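Local coordinates for oxygen-independent coproporphyrinogen III oxidase (Escherichia coli, PDB 1OLT), which catalyses the anaerobic, radical-SAM-dependent oxidative decarboxylation of two propionate groups of coproporphyrinogen III, giving protoporphyrinogen IX in heme biosynthesis, at residues Phe174-Gln179 against Asn183-Glu188; Leu210-Pro215 against Asp268-Thr273; Phe240-Leu245 against Ala250-Ile255. One frame throughout, in Å; residues are numbered along the deposited sequence. Where two conformers were deposited one is given.

Contact 1 (Phe174-Gln179 against Asn183-Glu188); sequences FNKEVQ and NREQDE. With SAM (S-adenosylmethionine), chain C.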
loop_
_atom_site.group_PDB
_atom_site.type_symbol
_atom_site.label_atom_id
_atom_site.label_comp_id
_atom_site.label_asym_id
_atom_site.label_seq_id
_atom_site.Cartn_x
_atom_site.Cartn_y
_atom_site.Cartn_z
ATOM N N PHE A 174 -0.709 -16.519 12.914
ATOM C CA PHE A 174 -0.380 -17.012 14.242
ATOM C C PHE A 174 -0.059 -18.512 14.314
ATOM O O PHE A 174 0.541 -18.990 15.299
ATOM C CB PHE A 174 -1.566 -16.780 15.223
ATOM C CG PHE A 174 -1.669 -15.378 15.694
ATOM C CD1 PHE A 174 -0.590 -14.774 16.289
ATOM C CD2 PHE A 174 -2.844 -14.645 15.524
ATOM C CE1 PHE A 174 -0.667 -13.418 16.773
ATOM C CE2 PHE A 174 -2.929 -13.263 15.983
ATOM C CZ PHE A 174 -1.844 -12.668 16.605
ATOM N N ASN A 175 -0.425 -19.247 13.285
ATOM C CA ASN A 175 -0.170 -20.686 13.231
ATOM C C ASN A 175 1.338 -21.003 13.255
ATOM O O ASN A 175 2.134 -20.500 12.422
ATOM C CB ASN A 175 -0.812 -21.244 11.963
ATOM C CG ASN A 175 -0.694 -22.753 11.866
ATOM O OD1 ASN A 175 0.429 -23.309 11.703
ATOM N ND2 ASN A 175 -1.834 -23.441 12.044
ATOM N N LYS A 176 1.744 -21.792 14.233
ATOM C CA LYS A 176 3.146 -22.062 14.479
ATOM C C LYS A 176 3.851 -22.894 13.378
ATOM O O LYS A 176 4.986 -22.674 13.091
ATOM C CB LYS A 176 3.305 -22.783 15.865
ATOM C CG LYS A 176 2.740 -21.906 17.062
ATOM C CD LYS A 176 3.381 -20.451 17.076
ATOM C CE LYS A 176 4.810 -20.375 17.511
ATOM N NZ LYS A 176 5.220 -18.965 17.534
ATOM N N GLU A 177 3.163 -23.860 12.798
ATOM C CA GLU A 177 3.718 -24.631 11.667
ATOM C C GLU A 177 3.937 -23.728 10.462
ATOM O O GLU A 177 4.962 -23.781 9.829
ATOM C CB GLU A 177 2.797 -25.808 11.316
ATOM C CG GLU A 177 3.248 -26.547 10.099
ATOM C CD GLU A 177 2.356 -27.750 9.761
ATOM O OE1 GLU A 177 1.134 -27.712 9.937
ATOM O OE2 GLU A 177 2.909 -28.725 9.263
ATOM N N VAL A 178 2.968 -22.886 10.148
ATOM C CA VAL A 178 3.089 -21.948 9.052
ATOM C C VAL A 178 4.308 -21.013 9.289
ATOM O O VAL A 178 5.144 -20.788 8.375
ATOM C CB VAL A 178 1.809 -21.137 8.867
ATOM C CG1 VAL A 178 2.010 -20.087 7.825
ATOM C CG2 VAL A 178 0.634 -22.088 8.506
ATOM N N GLN A 179 4.418 -20.488 10.507
ATOM C CA GLN A 179 5.554 -19.609 10.887
ATOM C C GLN A 179 6.884 -20.309 10.654
ATOM O O GLN A 179 7.805 -19.717 10.089
ATOM C CB GLN A 179 5.463 -19.143 12.336
ATOM C CG GLN A 179 4.307 -18.185 12.590
ATOM C CD GLN A 179 4.239 -17.702 14.018
ATOM O OE1 GLN A 179 5.105 -18.034 14.843
ATOM N NE2 GLN A 179 3.244 -16.833 14.297
ATOM N N ASN A 183 9.857 -19.176 8.074
ATOM C CA ASN A 183 10.895 -18.512 8.854
ATOM C C ASN A 183 10.442 -17.235 9.488
ATOM O O ASN A 183 11.185 -16.241 9.481
ATOM C CB ASN A 183 12.176 -18.267 7.996
ATOM C CG ASN A 183 13.381 -17.966 8.833
ATOM O OD1 ASN A 183 13.479 -18.415 10.035
ATOM N ND2 ASN A 183 14.370 -17.202 8.231
ATOM N N ARG A 184 9.218 -17.241 10.052
ATOM C CA ARG A 184 8.699 -16.090 10.744
ATOM C C ARG A 184 8.132 -16.476 12.128
ATOM O O ARG A 184 7.036 -16.089 12.519
ATOM C CB ARG A 184 7.648 -15.317 9.952
ATOM C CG ARG A 184 7.541 -13.822 10.494
ATOM C CD ARG A 184 6.420 -13.221 10.006
ATOM N NE ARG A 184 6.139 -11.948 10.608
ATOM C CZ ARG A 184 6.365 -10.754 10.079
ATOM N NH1 ARG A 184 7.016 -10.601 8.927
ATOM N NH2 ARG A 184 5.916 -9.690 10.746
ATOM N N GLU A 185 8.922 -17.239 12.865
ATOM C CA GLU A 185 8.615 -17.561 14.232
ATOM C C GLU A 185 8.507 -16.226 15.003
ATOM O O GLU A 185 9.373 -15.392 14.925
ATOM C CB GLU A 185 9.723 -18.394 14.850
ATOM C CG GLU A 185 9.566 -18.613 16.341
ATOM C CD GLU A 185 8.419 -19.510 16.644
ATOM O OE1 GLU A 185 8.174 -20.413 15.792
ATOM O OE2 GLU A 185 7.786 -19.325 17.760
ATOM N N GLN A 186 7.435 -16.090 15.750
ATOM C CA GLN A 186 7.152 -14.900 16.528
ATOM C C GLN A 186 6.322 -15.257 17.764
ATOM O O GLN A 186 5.596 -16.335 17.858
ATOM C CB GLN A 186 6.498 -13.784 15.608
ATOM C CG GLN A 186 5.398 -14.167 14.995
ATOM C CD GLN A 186 4.923 -13.292 13.803
ATOM O OE1 GLN A 186 5.503 -12.267 13.422
ATOM N NE2 GLN A 186 3.784 -13.710 13.279
ATOM N N ASP A 187 6.485 -14.419 18.768
ATOM C CA ASP A 187 5.893 -14.732 20.061
ATOM C C ASP A 187 4.500 -14.089 20.127
ATOM O O ASP A 187 4.397 -12.903 20.112
ATOM C CB ASP A 187 6.813 -14.183 21.151
ATOM C CG ASP A 187 6.364 -14.559 22.522
ATOM O OD1 ASP A 187 5.178 -14.355 22.907
ATOM O OD2 ASP A 187 7.150 -15.060 23.305
ATOM N N GLU A 188 3.450 -14.913 20.206
ATOM C CA GLU A 188 2.065 -14.440 20.158
ATOM C C GLU A 188 1.782 -13.507 21.348
ATOM O O GLU A 188 1.106 -12.475 21.200
ATOM C CB GLU A 188 1.113 -15.618 20.224
ATOM C CG GLU A 188 -0.350 -15.228 20.186
ATOM C CD GLU A 188 -1.274 -16.454 20.165
ATOM O OE1 GLU A 188 -1.150 -17.311 19.283
ATOM O OE2 GLU A 188 -2.041 -16.582 21.060
HETATM N N SAM C . 8.713 -5.535 7.716
HETATM C CA SAM C . 7.539 -5.494 8.576
HETATM C C SAM C . 6.936 -6.871 8.884
HETATM O O SAM C . 7.220 -7.857 8.119
HETATM O OXT SAM C . 6.276 -6.921 9.901
HETATM C CB SAM C . 6.490 -4.651 7.825
HETATM C CG SAM C . 5.547 -5.266 6.825
HETATM S SD SAM C . 6.266 -5.778 5.286
HETATM C CE SAM C . 7.125 -4.325 4.668
HETATM C "C5'" SAM C . 4.826 -5.520 4.113
HETATM C "C4'" SAM C . 3.748 -6.651 3.956
HETATM O "O4'" SAM C . 3.740 -7.268 2.675
HETATM C "C3'" SAM C . 3.962 -7.824 4.883
HETATM O "O3'" SAM C . 3.628 -7.551 6.249
HETATM C "C2'" SAM C . 3.165 -8.953 4.214
HETATM O "O2'" SAM C . 1.847 -9.036 4.754
HETATM C "C1'" SAM C . 3.072 -8.507 2.776
HETATM N N9 SAM C . 3.701 -9.416 1.839
HETATM C C8 SAM C . 5.055 -9.533 1.656
HETATM N N7 SAM C . 5.288 -10.431 0.704
HETATM C C5 SAM C . 4.073 -10.881 0.255
HETATM C C6 SAM C . 3.701 -11.813 -0.729
HETATM N N6 SAM C . 4.586 -12.469 -1.479
HETATM N N1 SAM C . 2.368 -12.037 -0.927
HETATM C C2 SAM C . 1.415 -11.358 -0.159
HETATM N N3 SAM C . 1.767 -10.453 0.784
HETATM C C4 SAM C . 3.082 -10.235 0.986
HETATM O O HOH W 1 1.027 -17.951 17.741
HETATM O O HOH W 2 3.866 -17.932 20.040
HETATM O O HOH W 3 2.922 -16.101 17.052
#
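Gln179 and Arg184 are joined where helix 176-182 ends in a Schellman motif within the radical SAM core: Asn183 takes positive phi, the chain turns back, and Arg184 N donates to Gln179 O at 2.9 Å in a nearly straight bond (170°). Side-chain hydrogen bonds centre on Gln179 OE1. Gln186 N reaches Gln179 OE1 at 3.2 Å from above the carbonyl plane, and Lys176 NZ meets the same OE1 at 2.8 Å from the opposite face. The two glutamine side chains cross at about a right angle, their amide planes almost perpendicular, and Gln186 NE2 is satisfied by Val171 O. Charge pairing adds a salt bridge, Lys176 NZ to Glu185 OE2 at 2.6 Å, met from above the carboxylate plane; bends at chi2 (-54°) and chi3 (-72°) bring the lysine's NZ to this carboxylate. The Phe174 ring adds apolar packing, its CE1 3.9 Å from Glu188 CG. Water bridges Phe174 O to Glu188 OE1. At the ligand, Arg184 NE is held by Gln186 OE1 at 2.9 Å, which limits rotation of the guanidinium. Arg184 NH1 donates to O and Arg184 NH2 to OXT of the S-adenosylmethionine carboxylate, each at 2.9 Å.

Contact 2 (Leu210-Pro215 against Asp268-Thr273); sequences LIYGLP and DILQET. With SAM (S-adenosylmethionine), chain C.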
loop_
_atom_site.group_PDB
_atom_site.type_symbol
_atom_site.label_atom_id
_atom_site.label_comp_id
_atom_site.label_asym_id
_atom_site.label_seq_id
_atom_site.Cartn_x
_atom_site.Cartn_y
_atom_site.Cartn_z
ATOM N N LEU A 210 -2.106 -9.805 7.437
ATOM C CA LEU A 210 -2.221 -11.213 7.392
ATOM C C LEU A 210 -2.023 -11.654 5.932
ATOM O O LEU A 210 -2.272 -10.877 5.001
ATOM C CB LEU A 210 -3.558 -11.720 7.908
ATOM C CG LEU A 210 -3.916 -11.377 9.345
ATOM C CD1 LEU A 210 -5.412 -11.749 9.654
ATOM C CD2 LEU A 210 -2.988 -12.103 10.227
ATOM N N ILE A 211 -1.547 -12.883 5.750
ATOM C CA ILE A 211 -1.469 -13.494 4.413
ATOM C C ILE A 211 -2.159 -14.841 4.388
ATOM O O ILE A 211 -1.947 -15.693 5.278
ATOM C CB ILE A 211 -0.024 -13.666 3.940
ATOM C CG1 ILE A 211 0.767 -12.371 4.034
ATOM C CG2 ILE A 211 0.021 -14.257 2.548
ATOM C CD1 ILE A 211 2.305 -12.593 3.789
ATOM N N TYR A 212 -3.010 -15.042 3.364
ATOM C CA TYR A 212 -3.658 -16.350 3.126
ATOM C C TYR A 212 -3.079 -16.968 1.850
ATOM O O TYR A 212 -2.717 -16.270 0.912
ATOM C CB TYR A 212 -5.202 -16.267 3.114
ATOM C CG TYR A 212 -5.821 -15.651 1.893
ATOM C CD1 TYR A 212 -5.942 -14.307 1.783
ATOM C CD2 TYR A 212 -6.274 -16.449 0.843
ATOM C CE1 TYR A 212 -6.495 -13.736 0.688
ATOM C CE2 TYR A 212 -6.862 -15.872 -0.283
ATOM C CZ TYR A 212 -6.916 -14.516 -0.351
ATOM O OH TYR A 212 -7.471 -13.913 -1.435
ATOM N N GLY A 213 -2.953 -18.271 1.840
ATOM C CA GLY A 213 -2.238 -18.992 0.764
ATOM C C GLY A 213 -0.807 -19.449 1.094
ATOM O O GLY A 213 -0.086 -19.929 0.244
ATOM N N LEU A 214 -0.389 -19.256 2.337
ATOM C CA LEU A 214 0.923 -19.695 2.796
ATOM C C LEU A 214 0.933 -21.199 2.970
ATOM O O LEU A 214 -0.120 -21.795 3.139
ATOM C CB LEU A 214 1.254 -19.001 4.115
ATOM C CG LEU A 214 1.505 -17.517 4.102
ATOM C CD1 LEU A 214 1.761 -16.961 5.472
ATOM C CD2 LEU A 214 2.681 -17.079 3.175
ATOM N N PRO A 215 2.135 -21.829 2.983
ATOM C CA PRO A 215 2.245 -23.271 3.121
ATOM C C PRO A 215 1.580 -23.787 4.348
ATOM O O PRO A 215 1.688 -23.263 5.420
ATOM C CB PRO A 215 3.757 -23.533 3.152
ATOM C CG PRO A 215 4.352 -22.262 3.460
ATOM C CD PRO A 215 3.464 -21.178 2.867
ATOM N N ASP A 268 -12.175 -20.789 -0.125
ATOM C CA ASP A 268 -12.912 -21.026 1.115
ATOM C C ASP A 268 -12.292 -20.146 2.250
ATOM O O ASP A 268 -13.023 -19.581 3.029
ATOM C CB ASP A 268 -12.910 -22.474 1.529
ATOM C CG ASP A 268 -13.793 -23.335 0.631
ATOM O OD1 ASP A 268 -14.629 -22.816 -0.203
ATOM O OD2 ASP A 268 -13.712 -24.557 0.726
ATOM N N ILE A 269 -10.969 -19.996 2.274
ATOM C CA ILE A 269 -10.302 -19.087 3.229
ATOM C C ILE A 269 -10.807 -17.697 3.052
ATOM O O ILE A 269 -11.170 -17.037 4.030
ATOM C CB ILE A 269 -8.856 -19.151 3.149
ATOM C CG1 ILE A 269 -8.385 -20.490 3.651
ATOM C CG2 ILE A 269 -8.202 -17.968 4.027
ATOM C CD1 ILE A 269 -6.896 -20.775 3.312
ATOM N N LEU A 270 -10.914 -17.242 1.818
ATOM C CA LEU A 270 -11.285 -15.870 1.582
ATOM C C LEU A 270 -12.753 -15.638 1.930
ATOM O O LEU A 270 -13.066 -14.655 2.584
ATOM C CB LEU A 270 -11.021 -15.473 0.155
ATOM C CG LEU A 270 -11.450 -14.050 -0.175
ATOM C CD1 LEU A 270 -10.784 -13.065 0.733
ATOM C CD2 LEU A 270 -11.177 -13.726 -1.612
ATOM N N GLN A 271 -13.640 -16.548 1.504
ATOM C CA GLN A 271 -15.034 -16.393 1.740
ATOM C C GLN A 271 -15.339 -16.368 3.251
ATOM O O GLN A 271 -16.090 -15.516 3.712
ATOM C CB GLN A 271 -15.841 -17.514 1.076
ATOM C CG GLN A 271 -17.324 -17.517 1.513
ATOM C CD GLN A 271 -18.177 -18.465 0.698
ATOM O OE1 GLN A 271 -17.648 -19.411 0.102
ATOM N NE2 GLN A 271 -19.500 -18.234 0.694
ATOM N N GLU A 272 -14.725 -17.283 3.989
ATOM C CA GLU A 272 -14.958 -17.404 5.420
ATOM C C GLU A 272 -14.344 -16.182 6.173
ATOM O O GLU A 272 -14.926 -15.676 7.119
ATOM C CB GLU A 272 -14.384 -18.744 5.938
ATOM C CG GLU A 272 -15.078 -19.957 5.370
ATOM C CD GLU A 272 -14.414 -21.289 5.707
ATOM O OE1 GLU A 272 -13.435 -21.342 6.517
ATOM O OE2 GLU A 272 -14.899 -22.297 5.142
ATOM N N THR A 273 -13.213 -15.693 5.687
ATOM C CA THR A 273 -12.553 -14.518 6.239
ATOM C C THR A 273 -13.472 -13.298 6.164
ATOM O O THR A 273 -13.651 -12.583 7.152
ATOM C CB THR A 273 -11.218 -14.277 5.501
ATOM O OG1 THR A 273 -10.306 -15.328 5.895
ATOM C CG2 THR A 273 -10.577 -13.035 5.970
HETATM N N SAM C . 8.713 -5.535 7.716
HETATM C CA SAM C . 7.539 -5.494 8.576
HETATM C C SAM C . 6.936 -6.871 8.884
HETATM O O SAM C . 7.220 -7.857 8.119
HETATM O OXT SAM C . 6.276 -6.921 9.901
HETATM C CB SAM C . 6.490 -4.651 7.825
HETATM C CG SAM C . 5.547 -5.266 6.825
HETATM S SD SAM C . 6.266 -5.778 5.286
HETATM C CE SAM C . 7.125 -4.325 4.668
HETATM C "C5'" SAM C . 4.826 -5.520 4.113
HETATM C "C4'" SAM C . 3.748 -6.651 3.956
HETATM O "O4'" SAM C . 3.740 -7.268 2.675
HETATM C "C3'" SAM C . 3.962 -7.824 4.883
HETATM O "O3'" SAM C . 3.628 -7.551 6.249
HETATM C "C2'" SAM C . 3.165 -8.953 4.214
HETATM O "O2'" SAM C . 1.847 -9.036 4.754
HETATM C "C1'" SAM C . 3.072 -8.507 2.776
HETATM N N9 SAM C . 3.701 -9.416 1.839
HETATM C C8 SAM C . 5.055 -9.533 1.656
HETATM N N7 SAM C . 5.288 -10.431 0.704
HETATM C C5 SAM C . 4.073 -10.881 0.255
HETATM C C6 SAM C . 3.701 -11.813 -0.729
HETATM N N6 SAM C . 4.586 -12.469 -1.479
HETATM N N1 SAM C . 2.368 -12.037 -0.927
HETATM C C2 SAM C . 1.415 -11.358 -0.159
HETATM N N3 SAM C . 1.767 -10.453 0.784
HETATM C C4 SAM C . 3.082 -10.235 0.986
#
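Tyr212 meets Ile269 and Leu270 in a contact without hydrogen bonds, made mostly by carbon atoms, where the end of strand 207-212 packs against helix 263-279 in the radical SAM core, on the side away from S-adenosylmethionine. The closest approach is from Tyr212 CB to Ile269 CG2, 3.6 Å; the same methyl also lies near CG and CD2 of the ring, and the two side chains run past each other in opposite directions. Farther out, the phenol oxygen Tyr212 OH comes to 3.7 Å from Leu270 CD2, with Leu270 CD1 close by, so the leucine's branched end borders the tip of the tyrosine. The tyrosine's chi1 of 74° sets CG between its own backbone N and carbonyl carbon, which carries the ring across the helix surface.

In the next shell, Val239 and Asn241 of strand 236-241 touch Tyr212, while Phe222 of helix 219-232 packs on Ile269. Within the helix, Ile269 O accepts from both Thr273 N and Thr273 OG1, the latter at 2.7 Å, the two donors lying on opposite faces of its plane.

Strand alternation sends the preceding residue to the ligand: Ile211 CG1 lies 3.6 Å from O2' of S-adenosylmethionine, and Ile211 CD1 is 3.7 Å from N3 of its adenine. Ile211 also packs on Phe68. A glycine at Ile211 would probably leave a gap beside the ribose and adenine and deprive Phe68 of a packing partner. With no hydrogen bond or salt bridge between strand and helix, the contact depends on fit and burial.

Contact 3 (Phe240-Leu245 against Ala250-Ile255); sequences FNYAHL and AAQRKI. With SAM (S-adenosylmethionine), chain C.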
loop_
_atom_site.group_PDB
_atom_site.type_symbol
_atom_site.label_atom_id
_atom_site.label_comp_id
_atom_site.label_asym_id
_atom_site.label_seq_id
_atom_site.Cartn_x
_atom_site.Cartn_y
_atom_site.Cartn_z
ATOM N N PHE A 240 -3.730 -10.260 2.595
ATOM C CA PHE A 240 -3.185 -10.402 1.246
ATOM C C PHE A 240 -3.212 -11.817 0.795
ATOM O O PHE A 240 -2.973 -12.763 1.563
ATOM C CB PHE A 240 -1.724 -9.914 1.236
ATOM C CG PHE A 240 -1.579 -8.493 1.701
ATOM C CD1 PHE A 240 -2.141 -7.460 0.964
ATOM C CD2 PHE A 240 -0.892 -8.185 2.843
ATOM C CE1 PHE A 240 -1.998 -6.115 1.351
ATOM C CE2 PHE A 240 -0.728 -6.823 3.250
ATOM C CZ PHE A 240 -1.305 -5.801 2.507
ATOM N N ASN A 241 -3.508 -11.989 -0.450
ATOM C CA ASN A 241 -3.387 -13.277 -1.105
ATOM C C ASN A 241 -1.863 -13.531 -1.369
ATOM O O ASN A 241 -1.180 -12.676 -1.924
ATOM C CB ASN A 241 -4.134 -13.250 -2.450
ATOM C CG ASN A 241 -3.998 -14.568 -3.209
ATOM O OD1 ASN A 241 -4.164 -15.625 -2.650
ATOM N ND2 ASN A 241 -3.669 -14.491 -4.429
ATOM N N TYR A 242 -1.350 -14.695 -1.000
ATOM C CA TYR A 242 0.103 -14.931 -1.170
ATOM C C TYR A 242 0.455 -14.918 -2.646
ATOM O O TYR A 242 -0.036 -15.709 -3.406
ATOM C CB TYR A 242 0.516 -16.247 -0.498
ATOM C CG TYR A 242 1.948 -16.632 -0.736
ATOM C CD1 TYR A 242 2.973 -15.716 -0.566
ATOM C CD2 TYR A 242 2.261 -17.896 -1.188
ATOM C CE1 TYR A 242 4.297 -16.093 -0.794
ATOM C CE2 TYR A 242 3.541 -18.254 -1.477
ATOM C CZ TYR A 242 4.571 -17.351 -1.239
ATOM O OH TYR A 242 5.842 -17.727 -1.562
ATOM N N ALA A 243 1.374 -14.051 -3.030
ATOM C CA ALA A 243 1.891 -14.055 -4.403
ATOM C C ALA A 243 3.219 -14.826 -4.437
ATOM O O ALA A 243 4.227 -14.385 -3.831
ATOM C CB ALA A 243 2.143 -12.637 -4.863
ATOM N N HIS A 244 3.208 -15.937 -5.129
ATOM C CA HIS A 244 4.310 -16.911 -5.115
ATOM C C HIS A 244 4.993 -16.841 -6.474
ATOM O O HIS A 244 4.376 -17.159 -7.479
ATOM C CB HIS A 244 3.755 -18.310 -4.910
ATOM C CG HIS A 244 4.816 -19.375 -4.732
ATOM N ND1 HIS A 244 5.721 -19.361 -3.697
ATOM C CD2 HIS A 244 5.065 -20.502 -5.439
ATOM C CE1 HIS A 244 6.505 -20.420 -3.797
ATOM N NE2 HIS A 244 6.129 -21.124 -4.851
ATOM N N LEU A 245 6.220 -16.374 -6.532
ATOM C CA LEU A 245 6.922 -16.279 -7.810
ATOM C C LEU A 245 8.401 -16.511 -7.516
ATOM O O LEU A 245 9.161 -15.534 -7.501
ATOM C CB LEU A 245 6.680 -14.885 -8.481
ATOM C CG LEU A 245 7.093 -14.804 -9.975
ATOM C CD1 LEU A 245 6.476 -15.856 -10.789
ATOM C CD2 LEU A 245 6.751 -13.398 -10.538
ATOM N N ALA A 250 13.817 -15.021 -4.395
ATOM C CA ALA A 250 14.580 -16.273 -4.214
ATOM C C ALA A 250 14.245 -17.008 -2.923
ATOM O O ALA A 250 14.270 -18.239 -2.855
ATOM C CB ALA A 250 16.119 -16.029 -4.329
ATOM N N ALA A 251 13.902 -16.293 -1.901
ATOM C CA ALA A 251 13.579 -17.005 -0.588
ATOM C C ALA A 251 12.386 -17.885 -0.690
ATOM O O ALA A 251 12.287 -18.927 -0.009
ATOM C CB ALA A 251 13.375 -16.037 0.488
ATOM N N GLN A 252 11.477 -17.536 -1.620
ATOM C CA GLN A 252 10.291 -18.368 -1.790
ATOM C C GLN A 252 10.620 -19.750 -2.314
ATOM O O GLN A 252 9.785 -20.680 -2.205
ATOM C CB GLN A 252 9.269 -17.671 -2.691
ATOM C CG GLN A 252 8.800 -16.304 -2.210
ATOM C CD GLN A 252 7.823 -15.686 -3.253
ATOM O OE1 GLN A 252 7.808 -16.157 -4.361
ATOM N NE2 GLN A 252 6.983 -14.727 -2.853
ATOM N N ARG A 253 11.847 -19.943 -2.809
ATOM C CA ARG A 253 12.291 -21.311 -3.181
ATOM C C ARG A 253 12.365 -22.221 -2.004
ATOM O O ARG A 253 12.313 -23.412 -2.178
ATOM C CB ARG A 253 13.620 -21.332 -3.967
ATOM C CG ARG A 253 13.606 -20.379 -5.156
ATOM C CD ARG A 253 14.944 -20.186 -5.868
ATOM N NE ARG A 253 14.838 -18.968 -6.627
ATOM C CZ ARG A 253 15.843 -18.277 -7.113
ATOM N NH1 ARG A 253 17.093 -18.677 -6.942
ATOM N NH2 ARG A 253 15.581 -17.150 -7.719
ATOM N N LYS A 254 12.408 -21.663 -0.800
ATOM C CA LYS A 254 12.390 -22.494 0.420
ATOM C C LYS A 254 11.025 -22.968 0.777
ATOM O O LYS A 254 10.891 -23.790 1.677
ATOM C CB LYS A 254 13.002 -21.700 1.599
ATOM C CG LYS A 254 14.490 -21.468 1.373
ATOM C CD LYS A 254 15.310 -21.273 2.638
ATOM C CE LYS A 254 16.815 -21.572 2.405
ATOM N NZ LYS A 254 17.205 -22.732 3.225
ATOM N N ILE A 255 9.997 -22.432 0.108
ATOM C CA ILE A 255 8.640 -22.852 0.303
ATOM C C ILE A 255 8.356 -23.992 -0.697
ATOM O O ILE A 255 8.628 -23.881 -1.853
ATOM C CB ILE A 255 7.693 -21.627 0.140
ATOM C CG1 ILE A 255 7.859 -20.697 1.339
ATOM C CG2 ILE A 255 6.258 -22.043 0.016
ATOM C CD1 ILE A 255 7.118 -19.423 1.233
HETATM N N SAM C . 8.713 -5.535 7.716
HETATM C CA SAM C . 7.539 -5.494 8.576
HETATM C C SAM C . 6.936 -6.871 8.884
HETATM O O SAM C . 7.220 -7.857 8.119
HETATM O OXT SAM C . 6.276 -6.921 9.901
HETATM C CB SAM C . 6.490 -4.651 7.825
HETATM C CG SAM C . 5.547 -5.266 6.825
HETATM S SD SAM C . 6.266 -5.778 5.286
HETATM C CE SAM C . 7.125 -4.325 4.668
HETATM C "C5'" SAM C . 4.826 -5.520 4.113
HETATM C "C4'" SAM C . 3.748 -6.651 3.956
HETATM O "O4'" SAM C . 3.740 -7.268 2.675
HETATM C "C3'" SAM C . 3.962 -7.824 4.883
HETATM O "O3'" SAM C . 3.628 -7.551 6.249
HETATM C "C2'" SAM C . 3.165 -8.953 4.214
HETATM O "O2'" SAM C . 1.847 -9.036 4.754
HETATM C "C1'" SAM C . 3.072 -8.507 2.776
HETATM N N9 SAM C . 3.701 -9.416 1.839
HETATM C C8 SAM C . 5.055 -9.533 1.656
HETATM N N7 SAM C . 5.288 -10.431 0.704
HETATM C C5 SAM C . 4.073 -10.881 0.255
HETATM C C6 SAM C . 3.701 -11.813 -0.729
HETATM N N6 SAM C . 4.586 -12.469 -1.479
HETATM N N1 SAM C . 2.368 -12.037 -0.927
HETATM C C2 SAM C . 1.415 -11.358 -0.159
HETATM N N3 SAM C . 1.767 -10.453 0.784
HETATM C C4 SAM C . 3.082 -10.235 0.986
HETATM O O HOH W 4 8.846 -22.795 -4.293
#
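Gln252, in a 3-10 segment, meets Tyr242, Ala243 and Leu245 of the chain leaving strand 236-241, and its side chain joins the two as part of the S-adenosylmethionine pocket. Gln252 CB lies 3.6 Å from Tyr242 OH and also comes near His244 CE1. With chi1 at -58°, CG stands beside the backbone N, and the extended chain beyond it passes the tyrosine hydroxyl, Gln252 CG and CD each lying 3.3 Å from Tyr242 OH. At the tip the amide divides its work. Gln252 OE1 accepts from Leu245 N at 2.7 Å, in the carbonyl plane and on a lone pair, whereas Gln252 NE2 donates to Ala243 O at 2.9 Å through a more bent bond (141°) and also to Phe68 O. Both hydrogen bonds across the contact therefore pass through one amide, which fixes its rotation and holds the backbone on either side of His244.

Ala243 O also accepts from N6 of S-adenosylmethionine, while Ala243 N donates to the adenine N1 at 3.1 Å, almost in line at 176°. This backbone pair reads the adenine edge, and Gln252 NE2 shares the Ala243 carbonyl with N6. Tyr242 OH and His244 ND1 share a hydrogen bond of 2.7 Å, the oxygen lying in the plane of the imidazole; Ile255 CD1 packs against the same hydroxyl. His244 NE2 is held by Asp257. Strand 207-212 lies beside strand 236-241 in the sheet, with Ile211 against Tyr242, and the 3-10 segment belongs to the connection that leads on to helix 263-279.

In the fold
The three contacts share out the second S-adenosylmethionine of this enzyme among strand ends and loops of its radical SAM core. Contact 1 binds the carboxylate, contact 2 lies along the ribose and adenine, and contact 3 meets the adenine edge; their centres lie 15 to 16 Å apart. Contacts 2 and 3 share neighbouring strands, 207-212 and 236-241, and Tyr212 O lies 2.8 Å from Tyr242 N, probably hydrogen-bonded. Contacts 1 and 2 meet by packing, Val178 CG2 to Pro215 O at 3.5 Å, whereas contacts 1 and 3 do not touch. The Arg184 side chain is also about 4 Å from the iron-sulfur cluster at the nearest atoms.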